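Local atomic coordinates of Tubulin/ftsz, gtpase (Methanosaeta thermophila, PDB entry 3ZID), a protein that binds GTP, probably hydrolyses it, and as a tubulin-like cytoskeletal protein is probably involved in controlling archaeal cell shape. Residues K251-E256 / P314-V319; Q84-N89 / S121-H126; G13-D18 / R192-V197. All blocks are in the same frame, centred on the assembly; numbering follows the deposited sequence.

The three contacts run across the two halves of a tubulin/FtsZ-type fold. Contact 2 joins helices 79-98 and 117-131 of the nucleotide-binding half, whose core is the parallel sheet containing strand 3-9. Contact 3 brings helix 10-30, which follows that strand, against helix 186-210 at the guanine of GDP. Contact 1 packs residues 251-256, from helix 246-252 onward, on strand 315-322 of the mixed sheet in the other half. Along the chain contact 2 is nested inside the loop closed by contact 3, and contact 1 follows both. Centres of contacts 1 and 2 are about 35 Å apart, with contact 3 about 19 and 22 Å from them, so the nucleotide site sits between two packing contacts.

Contact 1 (K251-E256 / P314-V319); sequences KNSLRE and PRVLSV
Ser318, on strand 315-322, turns its hydroxyl to the backbone of Ser253, near the C-terminal part of helix 246-252. OG of Ser318 donates a hydrogen bond to O of Ser253 at 2.8 Å, approaching from above the carbonyl plane, 51° out of it. With chi1 at 58° that OG is tucked between the backbone N and carbonyl carbon of its own residue, a setting that directs it at the turn.

The tight part of the contact is built round this bond. Beside it CD2 of Leu254 comes within 3.5 Å of CB of Ser318; farther back along the strand OG of Ser253 sits 3.4 Å from CG1 of Val316. The hydroxyl of Ser253 has its own partner, O of Ile250 in the preceding helical turn, and the OG atoms of Ser253 and Ser318 stay 3.8 Å apart. All four touching residues are buried, with Tyr237 of strand 232-238 beside Ser253 and Ile275 of strand 270-279 beside both Val316 and Ser318. The opposite flank of the turn is loose: Lys251 and Arg255 are exposed and leave the strand untouched. Alternation along the strand sends Leu317 and Val319 away from the turn, where they meet Leu204 of helix 186-210.

The small size of both serines is consistent with the close approach of the two backbones, CA of Ser253 to CA of Ser318 being 6.2 Å. Each buried hydroxyl is spent on a main-chain carbonyl, so the polarity of these two buried side chains is met from within the protein.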
loop_
_atom_site.group_PDB
_atom_site.type_symbol
_atom_site.label_atom_id
_atom_site.label_comp_id
_atom_site.label_asym_id
_atom_site.label_seq_id
_atom_site.Cartn_x
_atom_site.Cartn_y
_atom_site.Cartn_z
ATOM N N LYS A 251 19.236 6.843 -9.950
ATOM C CA LYS A 251 19.108 7.835 -8.861
ATOM C C LYS A 251 17.711 8.420 -8.676
ATOM O O LYS A 251 17.250 8.565 -7.555
ATOM C CB LYS A 251 20.083 9.001 -9.091
ATOM C CG LYS A 251 19.857 10.156 -8.114
ATOM C CD LYS A 251 20.940 11.239 -8.193
ATOM C CE LYS A 251 20.666 12.339 -7.156
ATOM N NZ LYS A 251 21.815 13.280 -6.958
ATOM N N ASN A 252 17.065 8.790 -9.780
ATOM C CA ASN A 252 15.735 9.412 -9.757
ATOM C C ASN A 252 14.586 8.524 -9.224
ATOM O O ASN A 252 13.568 9.021 -8.767
ATOM C CB ASN A 252 15.387 9.890 -11.153
ATOM C CG ASN A 252 16.123 11.131 -11.521
ATOM O OD1 ASN A 252 16.637 11.827 -10.654
ATOM N ND2 ASN A 252 16.270 11.371 -12.819
ATOM N N SER A 253 14.737 7.209 -9.364
ATOM C CA SER A 253 13.815 6.206 -8.806
ATOM C C SER A 253 14.070 5.990 -7.330
ATOM O O SER A 253 13.281 5.329 -6.659
ATOM C CB SER A 253 13.944 4.868 -9.520
ATOM O OG SER A 253 15.131 4.226 -9.088
ATOM N N LEU A 254 15.215 6.474 -6.843
ATOM C CA LEU A 254 15.509 6.333 -5.422
ATOM C C LEU A 254 15.375 7.630 -4.654
ATOM O O LEU A 254 15.511 7.640 -3.434
ATOM C CB LEU A 254 16.908 5.781 -5.183
ATOM C CG LEU A 254 17.164 4.392 -5.709
ATOM C CD1 LEU A 254 18.637 4.122 -5.524
ATOM C CD2 LEU A 254 16.313 3.452 -4.896
ATOM N N ARG A 255 14.975 8.699 -5.315
ATOM C CA ARG A 255 14.880 9.930 -4.573
ATOM C C ARG A 255 13.421 10.008 -4.183
ATOM O O ARG A 255 12.570 9.407 -4.861
ATOM C CB ARG A 255 15.298 11.106 -5.446
ATOM C CG ARG A 255 14.570 11.148 -6.753
ATOM C CD ARG A 255 14.989 12.325 -7.601
ATOM N NE ARG A 255 14.083 12.476 -8.740
ATOM C CZ ARG A 255 14.182 13.430 -9.662
ATOM N NH1 ARG A 255 15.157 14.329 -9.588
ATOM N NH2 ARG A 255 13.305 13.477 -10.659
ATOM N N GLU A 256 13.133 10.801 -3.149
ATOM C CA GLU A 256 11.798 10.858 -2.548
ATOM C C GLU A 256 10.707 11.053 -3.575
ATOM O O GLU A 256 9.690 10.356 -3.563
ATOM C CB GLU A 256 11.711 12.005 -1.530
ATOM C CG GLU A 256 12.441 11.782 -0.223
ATOM C CD GLU A 256 13.902 12.209 -0.278
ATOM O OE1 GLU A 256 14.424 12.438 -1.398
ATOM O OE2 GLU A 256 14.519 12.345 0.806
ATOM N N PRO A 314 14.588 3.765 -21.421
ATOM C CA PRO A 314 14.757 3.051 -20.156
ATOM C C PRO A 314 13.888 3.566 -19.005
ATOM O O PRO A 314 13.599 4.755 -18.915
ATOM C CB PRO A 314 16.243 3.230 -19.837
ATOM C CG PRO A 314 16.713 4.364 -20.748
ATOM C CD PRO A 314 15.859 4.304 -21.944
ATOM N N ARG A 315 13.452 2.633 -18.164
ATOM C CA ARG A 315 12.767 2.969 -16.933
ATOM C C ARG A 315 13.339 2.086 -15.826
ATOM O O ARG A 315 13.889 0.996 -16.067
ATOM C CB ARG A 315 11.252 2.792 -17.050
ATOM C CG ARG A 315 10.787 1.378 -17.360
ATOM C CD ARG A 315 9.268 1.295 -17.158
ATOM N NE ARG A 315 8.768 -0.058 -17.387
ATOM C CZ ARG A 315 7.503 -0.426 -17.200
ATOM N NH1 ARG A 315 6.618 0.463 -16.776
ATOM N NH2 ARG A 315 7.125 -1.677 -17.450
ATOM N N VAL A 316 13.232 2.578 -14.605
ATOM C CA VAL A 316 13.799 1.892 -13.472
ATOM C C VAL A 316 12.730 1.725 -12.413
ATOM O O VAL A 316 11.982 2.656 -12.102
ATOM C CB VAL A 316 14.995 2.669 -12.874
ATOM C CG1 VAL A 316 15.543 1.948 -11.643
ATOM C CG2 VAL A 316 16.099 2.832 -13.920
ATOM N N LEU A 317 12.677 0.524 -11.872
ATOM C CA LEU A 317 11.881 0.248 -10.697
ATOM C C LEU A 317 12.803 -0.077 -9.541
ATOM O O LEU A 317 13.704 -0.892 -9.653
ATOM C CB LEU A 317 10.937 -0.921 -10.949
ATOM C CG LEU A 317 10.099 -1.321 -9.722
ATOM C CD1 LEU A 317 8.929 -0.411 -9.600
ATOM C CD2 LEU A 317 9.633 -2.755 -9.868
ATOM N N SER A 318 12.551 0.552 -8.411
ATOM C CA SER A 318 13.283 0.219 -7.206
ATOM C C SER A 318 12.329 -0.346 -6.150
ATOM O O SER A 318 11.238 0.181 -5.923
ATOM C CB SER A 318 14.021 1.456 -6.684
ATOM O OG SER A 318 13.109 2.515 -6.425
ATOM N N VAL A 319 12.733 -1.443 -5.534
ATOM C CA VAL A 319 11.964 -2.013 -4.442
ATOM C C VAL A 319 12.839 -1.783 -3.247
ATOM O O VAL A 319 13.956 -2.266 -3.200
ATOM C CB VAL A 319 11.679 -3.521 -4.625
ATOM C CG1 VAL A 319 10.808 -4.054 -3.462
ATOM C CG2 VAL A 319 11.016 -3.792 -6.011
#

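Contact 2 (Q84-N89 / S121-H126); sequences QGFWEN and SPLMIH
Phe86 of helix 79-98 lies alongside Leu123 of helix 117-131, the two side chains lying side by side and running opposite ways. Its CG is anti to the backbone N (chi1 180°), which carries the ring across to the partner helix. Starting at the root, CB of Phe86 meets CD1 of Leu123 at 3.9 Å, and CG lies near the same methyl. Farther out, CD2 and CE2 are both 3.5 Å from CB of Leu123, which rides over one face of the ring. This is a CH-pi contact, with CB of Leu123 3.8 Å from the centroid of the Phe86 ring and 28° off its normal. At the tip, CZ approaches the backbone N of Met124 at 3.9 Å, while CE1 touches CB of Met124 at 4.1 Å.

CD1 of Leu123 serves two aromatic partners: besides Phe86 it meets NE1 of Trp87 at 3.9 Å, approaching that indole obliquely. Trp87 covers this outer side and is itself exposed, whereas Phe86 and Met124 are buried. Replacing Phe86 with an alanine is likely to open a gap between the helices, leaving CB of Leu123 without its ring and the start of the Met124 side chain without its apolar neighbour.

The axes of segments 84-89 and 121-126 come within 10.3 Å, 35° from parallel. Phe120 adds an edge-to-face partner for Phe86. Helix 117-131 lies on the parallel sheet, Met124 reaching Leu7 and Val9 of strand 3-9 and Ser121 touching strand 105-111, while Pro122 packs on helix 150-165.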
loop_
_atom_site.group_PDB
_atom_site.type_symbol
_atom_site.label_atom_id
_atom_site.label_comp_id
_atom_site.label_asym_id
_atom_site.label_seq_id
_atom_site.Cartn_x
_atom_site.Cartn_y
_atom_site.Cartn_z
ATOM N N GLN A 84 -16.009 -8.108 12.267
ATOM C CA GLN A 84 -17.181 -8.977 12.393
ATOM C C GLN A 84 -17.689 -9.380 11.020
ATOM O O GLN A 84 -17.952 -10.559 10.761
ATOM C CB GLN A 84 -18.312 -8.295 13.180
ATOM C CG GLN A 84 -18.054 -8.147 14.675
ATOM C CD GLN A 84 -19.112 -7.306 15.380
ATOM O OE1 GLN A 84 -19.898 -6.601 14.742
ATOM N NE2 GLN A 84 -19.122 -7.366 16.707
ATOM N N GLY A 85 -17.809 -8.384 10.145
ATOM C CA GLY A 85 -18.217 -8.599 8.771
ATOM C C GLY A 85 -17.363 -9.640 8.065
ATOM O O GLY A 85 -17.884 -10.480 7.323
ATOM N N PHE A 86 -16.053 -9.586 8.284
ATOM C CA PHE A 86 -15.167 -10.576 7.688
ATOM C C PHE A 86 -15.437 -12.003 8.197
ATOM O O PHE A 86 -15.578 -12.938 7.407
ATOM C CB PHE A 86 -13.695 -10.219 7.897
ATOM C CG PHE A 86 -12.760 -11.224 7.297
ATOM C CD1 PHE A 86 -12.505 -11.212 5.932
ATOM C CD2 PHE A 86 -12.171 -12.208 8.081
ATOM C CE1 PHE A 86 -11.664 -12.147 5.365
ATOM C CE2 PHE A 86 -11.327 -13.146 7.522
ATOM C CZ PHE A 86 -11.079 -13.119 6.168
ATOM N N TRP A 87 -15.509 -12.168 9.516
ATOM C CA TRP A 87 -15.755 -13.488 10.102
ATOM C C TRP A 87 -17.053 -14.120 9.607
ATOM O O TRP A 87 -17.092 -15.293 9.254
ATOM C CB TRP A 87 -15.737 -13.392 11.625
ATOM C CG TRP A 87 -14.372 -13.076 12.114
ATOM C CD1 TRP A 87 -13.202 -13.620 11.664
ATOM C CD2 TRP A 87 -14.010 -12.090 13.082
ATOM N NE1 TRP A 87 -12.133 -13.064 12.325
ATOM C CE2 TRP A 87 -12.601 -12.111 13.193
ATOM C CE3 TRP A 87 -14.740 -11.197 13.879
ATOM C CZ2 TRP A 87 -11.908 -11.274 14.067
ATOM C CZ3 TRP A 87 -14.050 -10.367 14.747
ATOM C CH2 TRP A 87 -12.647 -10.414 14.835
ATOM N N GLU A 88 -18.099 -13.308 9.534
ATOM C CA GLU A 88 -19.392 -13.760 9.047
ATOM C C GLU A 88 -19.348 -14.206 7.591
ATOM O O GLU A 88 -20.128 -15.063 7.182
ATOM C CB GLU A 88 -20.431 -12.651 9.234
ATOM C CG GLU A 88 -20.763 -12.383 10.703
ATOM C CD GLU A 88 -21.549 -11.098 10.914
ATOM O OE1 GLU A 88 -21.947 -10.464 9.914
ATOM O OE2 GLU A 88 -21.768 -10.728 12.087
ATOM N N ASN A 89 -18.416 -13.648 6.813
ATOM C CA ASN A 89 -18.351 -13.963 5.387
ATOM C C ASN A 89 -17.029 -14.570 4.937
ATOM O O ASN A 89 -16.787 -14.714 3.737
ATOM C CB ASN A 89 -18.617 -12.705 4.572
ATOM C CG ASN A 89 -19.987 -12.126 4.835
ATOM O OD1 ASN A 89 -20.951 -12.477 4.155
ATOM N ND2 ASN A 89 -20.081 -11.222 5.810
ATOM N N SER A 121 -8.195 -7.003 5.502
ATOM C CA SER A 121 -6.930 -7.359 4.867
ATOM C C SER A 121 -5.973 -8.144 5.761
ATOM O O SER A 121 -5.462 -9.180 5.348
ATOM C CB SER A 121 -6.266 -6.141 4.212
ATOM O OG SER A 121 -7.090 -5.637 3.165
ATOM N N PRO A 122 -5.733 -7.668 6.993
ATOM C CA PRO A 122 -4.882 -8.485 7.863
ATOM C C PRO A 122 -5.507 -9.832 8.161
ATOM O O PRO A 122 -4.765 -10.812 8.270
ATOM C CB PRO A 122 -4.775 -7.652 9.138
ATOM C CG PRO A 122 -5.024 -6.240 8.677
ATOM C CD PRO A 122 -6.025 -6.349 7.585
ATOM N N LEU A 123 -6.835 -9.881 8.289
ATOM C CA LEU A 123 -7.528 -11.143 8.557
ATOM C C LEU A 123 -7.395 -12.092 7.394
ATOM O O LEU A 123 -7.143 -13.292 7.573
ATOM C CB LEU A 123 -9.020 -10.917 8.852
ATOM C CG LEU A 123 -9.296 -10.084 10.102
ATOM C CD1 LEU A 123 -10.792 -9.919 10.471
ATOM C CD2 LEU A 123 -8.570 -10.745 11.183
ATOM N N MET A 124 -7.557 -11.539 6.195
ATOM C CA MET A 124 -7.491 -12.312 4.962
ATOM C C MET A 124 -6.076 -12.832 4.724
ATOM O O MET A 124 -5.880 -13.940 4.237
ATOM C CB MET A 124 -7.943 -11.446 3.784
ATOM C CG MET A 124 -8.439 -12.241 2.575
ATOM S SD MET A 124 -9.064 -11.156 1.273
ATOM C CE MET A 124 -9.937 -9.956 2.256
ATOM N N ILE A 125 -5.082 -12.030 5.062
ATOM C CA ILE A 125 -3.702 -12.460 4.861
ATOM C C ILE A 125 -3.402 -13.640 5.791
ATOM O O ILE A 125 -2.767 -14.626 5.388
ATOM C CB ILE A 125 -2.721 -11.295 5.092
ATOM C CG1 ILE A 125 -2.857 -10.283 3.955
ATOM C CG2 ILE A 125 -1.291 -11.799 5.235
ATOM C CD1 ILE A 125 -2.259 -8.923 4.273
ATOM N N HIS A 126 -3.885 -13.553 7.024
ATOM C CA HIS A 126 -3.684 -14.636 7.969
ATOM C C HIS A 126 -4.175 -15.951 7.387
ATOM O O HIS A 126 -3.485 -16.970 7.427
ATOM C CB HIS A 126 -4.432 -14.369 9.284
ATOM C CG HIS A 126 -4.219 -15.441 10.315
ATOM N ND1 HIS A 126 -2.979 -15.725 10.848
ATOM C CD2 HIS A 126 -5.072 -16.353 10.840
ATOM C CE1 HIS A 126 -3.086 -16.733 11.696
ATOM N NE2 HIS A 126 -4.346 -17.128 11.712
#

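Contact 3 (G13-D18 / R192-V197); sequences GNRILD and RINTMV. With GDP (guanosine-5'-diphosphate), chain C.
The amide of Asn194 has Ile16 beneath one face and the guanine of GDP at its edge. CG1 of Ile16 stands under the plane, 3.5 Å from OD1 of Asn194, and CB of Arg15 approaches ND2 of Asn194 at 3.4 Å on the same side. At the edge, amide and base are nearly coplanar. OD1 of Asn194 accepts from GDP N1 at 2.6 Å and, more weakly, from GDP N2. In return ND2 of Asn194 donates to GDP O6 at 2.9 Å in an almost straight bond. The guanidinium of Arg15 meets the imidazole side of the base edge-on, its NH1 being 3.1 Å from GDP N7; the chain, extended from CG to NE, passes beside O6 to get there. CG2 of Ile193 closes in on GDP N2 at 3.3 Å.

Beyond the Asn194 amide, away from the base, the packing is apolar, with CG2 of Ile16 touching CG1 of Val197 at 3.8 Å. The axes of segments 13-18 and 192-197 cross at -58°, 8.7 Å apart, and Ile16 also rests on Met109 of strand 105-111.

Arg15 and Asn194 are established GTP-binding residues, and Gln11, Ser111 and Glu148 hold the nucleotide elsewhere. Asn194 offers an acceptor to N1 and N2 and a donor to O6, a pattern matching guanine but not adenine, so this helix pair probably contributes to base selection.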
loop_
_atom_site.group_PDB
_atom_site.type_symbol
_atom_site.label_atom_id
_atom_site.label_comp_id
_atom_site.label_asym_id
_atom_site.label_seq_id
_atom_site.Cartn_x
_atom_site.Cartn_y
_atom_site.Cartn_z
ATOM N N GLY A 13 -8.605 0.008 -2.230
ATOM C CA GLY A 13 -8.124 -1.224 -2.820
ATOM C C GLY A 13 -8.844 -1.543 -4.127
ATOM O O GLY A 13 -8.198 -1.916 -5.093
ATOM N N ASN A 14 -10.166 -1.393 -4.165
ATOM C CA ASN A 14 -10.924 -1.601 -5.408
ATOM C C ASN A 14 -10.433 -0.705 -6.559
ATOM O O ASN A 14 -10.250 -1.160 -7.697
ATOM C CB ASN A 14 -12.410 -1.270 -5.240
ATOM C CG ASN A 14 -13.175 -2.251 -4.363
ATOM O OD1 ASN A 14 -14.338 -1.990 -4.050
ATOM N ND2 ASN A 14 -12.540 -3.345 -3.934
ATOM N N ARG A 15 -10.267 0.580 -6.263
ATOM C CA ARG A 15 -9.902 1.541 -7.285
ATOM C C ARG A 15 -8.478 1.315 -7.785
ATOM O O ARG A 15 -8.191 1.518 -8.953
ATOM C CB ARG A 15 -10.097 2.968 -6.796
ATOM C CG ARG A 15 -11.553 3.448 -6.780
ATOM C CD ARG A 15 -11.587 4.792 -6.089
ATOM N NE ARG A 15 -12.901 5.372 -5.933
ATOM C CZ ARG A 15 -13.192 6.265 -4.995
ATOM N NH1 ARG A 15 -12.253 6.652 -4.139
ATOM N NH2 ARG A 15 -14.419 6.758 -4.909
ATOM N N ILE A 16 -7.586 0.882 -6.909
ATOM C CA ILE A 16 -6.240 0.558 -7.354
ATOM C C ILE A 16 -6.261 -0.669 -8.258
ATOM O O ILE A 16 -5.616 -0.692 -9.287
ATOM C CB ILE A 16 -5.288 0.341 -6.181
ATOM C CG1 ILE A 16 -5.040 1.674 -5.480
ATOM C CG2 ILE A 16 -3.951 -0.228 -6.676
ATOM C CD1 ILE A 16 -4.310 1.529 -4.145
ATOM N N LEU A 17 -7.040 -1.670 -7.884
ATOM C CA LEU A 17 -7.160 -2.856 -8.699
ATOM C C LEU A 17 -7.706 -2.530 -10.093
ATOM O O LEU A 17 -7.243 -3.078 -11.099
ATOM C CB LEU A 17 -8.062 -3.876 -8.019
ATOM C CG LEU A 17 -8.095 -5.211 -8.758
ATOM C CD1 LEU A 17 -6.666 -5.714 -8.981
ATOM C CD2 LEU A 17 -8.832 -6.223 -7.955
ATOM N N ASP A 18 -8.690 -1.641 -10.137
ATOM C CA ASP A 18 -9.277 -1.175 -11.391
ATOM C C ASP A 18 -8.227 -0.481 -12.269
ATOM O O ASP A 18 -8.174 -0.728 -13.478
ATOM C CB ASP A 18 -10.446 -0.241 -11.115
ATOM C CG ASP A 18 -11.500 -0.279 -12.206
ATOM O OD1 ASP A 18 -11.756 -1.375 -12.754
ATOM O OD2 ASP A 18 -12.082 0.785 -12.505
ATOM N N ARG A 192 -4.316 10.028 -9.814
ATOM C CA ARG A 192 -2.867 10.095 -9.992
ATOM C C ARG A 192 -2.178 9.021 -9.162
ATOM O O ARG A 192 -1.330 8.289 -9.656
ATOM C CB ARG A 192 -2.320 11.460 -9.612
ATOM C CG ARG A 192 -0.808 11.602 -9.878
ATOM C CD ARG A 192 -0.281 12.971 -9.449
ATOM N NE ARG A 192 1.095 13.196 -9.892
ATOM C CZ ARG A 192 2.177 13.016 -9.136
ATOM N NH1 ARG A 192 2.052 12.631 -7.874
ATOM N NH2 ARG A 192 3.387 13.240 -9.638
ATOM N N ILE A 193 -2.537 8.943 -7.887
ATOM C CA ILE A 193 -1.908 7.982 -7.001
ATOM C C ILE A 193 -2.140 6.556 -7.481
ATOM O O ILE A 193 -1.193 5.783 -7.594
ATOM C CB ILE A 193 -2.414 8.127 -5.565
ATOM C CG1 ILE A 193 -1.947 9.470 -4.979
ATOM C CG2 ILE A 193 -1.936 6.953 -4.725
ATOM C CD1 ILE A 193 -2.673 9.901 -3.720
ATOM N N ASN A 194 -3.402 6.223 -7.763
ATOM C CA ASN A 194 -3.778 4.877 -8.167
ATOM C C ASN A 194 -3.036 4.485 -9.454
ATOM O O ASN A 194 -2.576 3.355 -9.600
ATOM C CB ASN A 194 -5.297 4.752 -8.383
ATOM C CG ASN A 194 -6.108 4.990 -7.129
ATOM O OD1 ASN A 194 -5.574 5.115 -6.024
ATOM N ND2 ASN A 194 -7.426 5.083 -7.302
ATOM N N THR A 195 -2.910 5.436 -10.372
ATOM C CA THR A 195 -2.194 5.175 -11.620
ATOM C C THR A 195 -0.724 4.865 -11.358
ATOM O O THR A 195 -0.168 3.962 -11.972
ATOM C CB THR A 195 -2.331 6.360 -12.605
ATOM O OG1 THR A 195 -3.690 6.451 -13.026
ATOM C CG2 THR A 195 -1.420 6.203 -13.852
ATOM N N MET A 196 -0.112 5.590 -10.424
ATOM C CA MET A 196 1.293 5.372 -10.075
ATOM C C MET A 196 1.492 4.023 -9.407
ATOM O O MET A 196 2.482 3.342 -9.666
ATOM C CB MET A 196 1.816 6.485 -9.146
ATOM C CG MET A 196 1.848 7.867 -9.772
ATOM S SD MET A 196 2.264 9.156 -8.591
ATOM C CE MET A 196 3.929 8.682 -8.160
ATOM N N VAL A 197 0.552 3.634 -8.543
ATOM C CA VAL A 197 0.679 2.359 -7.846
ATOM C C VAL A 197 0.573 1.234 -8.859
ATOM O O VAL A 197 1.411 0.355 -8.910
ATOM C CB VAL A 197 -0.421 2.153 -6.781
ATOM C CG1 VAL A 197 -0.276 0.755 -6.148
ATOM C CG2 VAL A 197 -0.312 3.229 -5.695
HETATM P PB GDP C . -13.092 1.295 3.112
HETATM O O1B GDP C . -11.950 0.298 3.215
HETATM O O2B GDP C . -13.861 1.067 1.825
HETATM O O3B GDP C . -14.000 1.105 4.314
HETATM O O3A GDP C . -12.512 2.788 3.193
HETATM P PA GDP C . -11.528 3.408 2.087
HETATM O O1A GDP C . -12.230 4.437 1.271
HETATM O O2A GDP C . -10.842 2.364 1.232
HETATM O "O5'" GDP C . -10.438 4.048 3.052
HETATM C "C5'" GDP C . -10.346 5.461 3.145
HETATM C "C4'" GDP C . -8.878 5.837 3.006
HETATM O "O4'" GDP C . -8.454 5.479 1.690
HETATM C "C3'" GDP C . -8.740 7.330 3.128
HETATM O "O3'" GDP C . -7.417 7.578 3.598
HETATM C "C2'" GDP C . -8.889 7.785 1.702
HETATM O "O2'" GDP C . -8.197 9.015 1.517
HETATM C "C1'" GDP C . -8.199 6.671 0.941
HETATM N N9 GDP C . -8.731 6.405 -0.396
HETATM C C8 GDP C . -10.012 6.163 -0.735
HETATM N N7 GDP C . -10.107 5.895 -2.060
HETATM C C5 GDP C . -8.860 5.968 -2.568
HETATM C C6 GDP C . -8.241 5.779 -3.883
HETATM O O6 GDP C . -8.939 5.516 -4.870
HETATM N N1 GDP C . -6.920 5.924 -3.981
HETATM C C2 GDP C . -6.147 6.230 -2.931
HETATM N N2 GDP C . -4.820 6.365 -3.133
HETATM N N3 GDP C . -6.629 6.419 -1.678
HETATM C C4 GDP C . -7.956 6.289 -1.459
#